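Local coordinates for sugar-binding transport ATP-binding protein (Pyrococcus horikoshii, PDB 1V43) that probably hydrolyses ATP as the nucleotide-binding subunit of an ABC transporter that takes up sugars, at residues L231-V236 with H361-D366. Sequence-based numbering, arbitrary orientation.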
# COMPACT_ATOMS: atom_id res chain seq x y z
N LEU A 231 14.34 6.83 11.42
CA LEU A 231 15.26 7.97 11.34
C LEU A 231 16.71 7.56 11.33
O LEU A 231 17.55 8.27 10.76
CB LEU A 231 15.04 8.94 12.51
CG LEU A 231 13.71 9.68 12.56
CD1 LEU A 231 13.65 10.50 13.85
CD2 LEU A 231 13.56 10.57 11.33
N ARG A 232 17.03 6.43 11.95
CA ARG A 232 18.42 6.01 12.00
C ARG A 232 18.69 4.55 11.65
O ARG A 232 19.15 3.77 12.48
CB ARG A 232 19.01 6.36 13.37
CG ARG A 232 19.21 7.88 13.56
CD ARG A 232 19.55 8.27 14.99
NE ARG A 232 18.38 8.23 15.87
CZ ARG A 232 17.39 9.13 15.86
NH1 ARG A 232 17.43 10.16 15.02
NH2 ARG A 232 16.36 8.98 16.68
N PRO A 233 18.40 4.16 10.40
CA PRO A 233 18.65 2.77 10.01
C PRO A 233 20.16 2.54 10.08
O PRO A 233 20.93 3.37 9.60
CB PRO A 233 18.14 2.73 8.57
CG PRO A 233 18.47 4.12 8.08
CD PRO A 233 18.00 4.97 9.24
N ASN A 234 20.61 1.45 10.69
CA ASN A 234 22.05 1.24 10.79
C ASN A 234 22.66 0.60 9.54
O ASN A 234 23.83 0.22 9.55
CB ASN A 234 22.39 0.39 12.01
CG ASN A 234 21.82 -1.00 11.92
OD1 ASN A 234 21.65 -1.54 10.83
ND2 ASN A 234 21.55 -1.59 13.07
N SER A 235 21.88 0.49 8.47
CA SER A 235 22.39 -0.11 7.23
C SER A 235 21.47 0.15 6.04
O SER A 235 20.34 0.59 6.19
CB SER A 235 22.56 -1.61 7.42
OG SER A 235 21.31 -2.19 7.76
N VAL A 236 21.97 -0.14 4.84
CA VAL A 236 21.19 0.06 3.63
C VAL A 236 19.93 -0.81 3.66
O VAL A 236 18.83 -0.33 3.39
CB VAL A 236 22.00 -0.29 2.36
CG1 VAL A 236 21.11 -0.20 1.13
CG2 VAL A 236 23.18 0.66 2.23
N HIS A 361 21.79 10.38 4.79
CA HIS A 361 22.49 9.20 5.29
C HIS A 361 23.65 8.86 4.35
O HIS A 361 23.64 9.23 3.17
CB HIS A 361 21.54 7.99 5.37
CG HIS A 361 20.34 8.23 6.23
ND1 HIS A 361 20.35 8.06 7.60
CD2 HIS A 361 19.10 8.69 5.92
CE1 HIS A 361 19.17 8.40 8.09
NE2 HIS A 361 18.40 8.79 7.09
N VAL A 362 24.65 8.16 4.88
CA VAL A 362 25.82 7.74 4.11
C VAL A 362 26.18 6.34 4.60
O VAL A 362 26.38 6.14 5.79
CB VAL A 362 27.03 8.66 4.36
CG1 VAL A 362 28.18 8.25 3.43
CG2 VAL A 362 26.65 10.13 4.16
N PHE A 363 26.25 5.38 3.70
CA PHE A 363 26.58 4.01 4.09
C PHE A 363 27.86 3.53 3.40
O PHE A 363 28.09 3.81 2.22
CB PHE A 363 25.43 3.05 3.72
CG PHE A 363 24.06 3.50 4.17
CD1 PHE A 363 23.36 4.46 3.45
CD2 PHE A 363 23.47 2.96 5.31
CE1 PHE A 363 22.08 4.87 3.86
CE2 PHE A 363 22.20 3.36 5.73
CZ PHE A 363 21.50 4.32 5.00
N ASP A 364 28.70 2.81 4.13
CA ASP A 364 29.92 2.26 3.56
C ASP A 364 29.47 1.41 2.38
O ASP A 364 28.54 0.61 2.53
CB ASP A 364 30.64 1.38 4.58
CG ASP A 364 31.87 0.72 4.00
OD1 ASP A 364 31.73 -0.17 3.14
OD2 ASP A 364 32.98 1.11 4.41
N LYS A 365 30.11 1.55 1.23
CA LYS A 365 29.69 0.79 0.06
C LYS A 365 29.93 -0.71 0.14
O LYS A 365 29.23 -1.49 -0.53
CB LYS A 365 30.36 1.33 -1.21
CG LYS A 365 29.84 0.65 -2.47
CD LYS A 365 30.55 1.07 -3.74
CE LYS A 365 30.13 0.15 -4.89
NZ LYS A 365 30.91 0.36 -6.14
N ASP A 366 30.90 -1.14 0.93
CA ASP A 366 31.17 -2.57 1.03
C ASP A 366 30.34 -3.29 2.08
O ASP A 366 29.70 -4.29 1.77
CB ASP A 366 32.66 -2.81 1.29
CG ASP A 366 33.54 -2.31 0.17
OD1 ASP A 366 33.25 -2.64 -1.00
OD2 ASP A 366 34.51 -1.59 0.45
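F363 buries more surface here than any other residue, laying its ring against the backbone at S235, the N-cap position of helix 236-241, and V236. Its CE2 lies 3.3 Å from S235 C, its CD2 3.5 Å from V236 N, and V236 CA sits over one ring face, near the rim. From V236, CG2 reaches the ring as an off-centre CH-pi contact, 4.0 Å from the centroid and 30° off the normal; a chi1 of 175° turns CG1 anti to the backbone N and leaves CG2 for the ring. At the far end of the ring, F363 CZ meets P233 CG at 4.3 Å. Two residues earlier on the strand, H361 presents CE1 edge-on to L231 O at 3.1 Å, while P233 CG lies over the rim of one imidazole face and P233 CD comes obliquely to H361 CE1 at 3.8 Å. No hydrogen bond crosses between the segments, and the contact buries H361 ND1 without a partner.

Replacing F363 with an alanine would probably open a gap between P233, the S235-V236 peptide and V236, and leave V236 CG2 without its aromatic partner.

Further out, A239 also touches F363, and Q222 holds the loop through R232 O and N234 N. Backbone bonds from N234 to A370 and from V236 to E368 tie it to the C-terminal tail. The loop between helices 226-231 and 236-241, in the ABC ATPase family region, thus packs on strand 361-364, outermost within this chain in an antiparallel sheet consistent with the OB-type fold of MalK-like ATPases, a region regulatory in relatives.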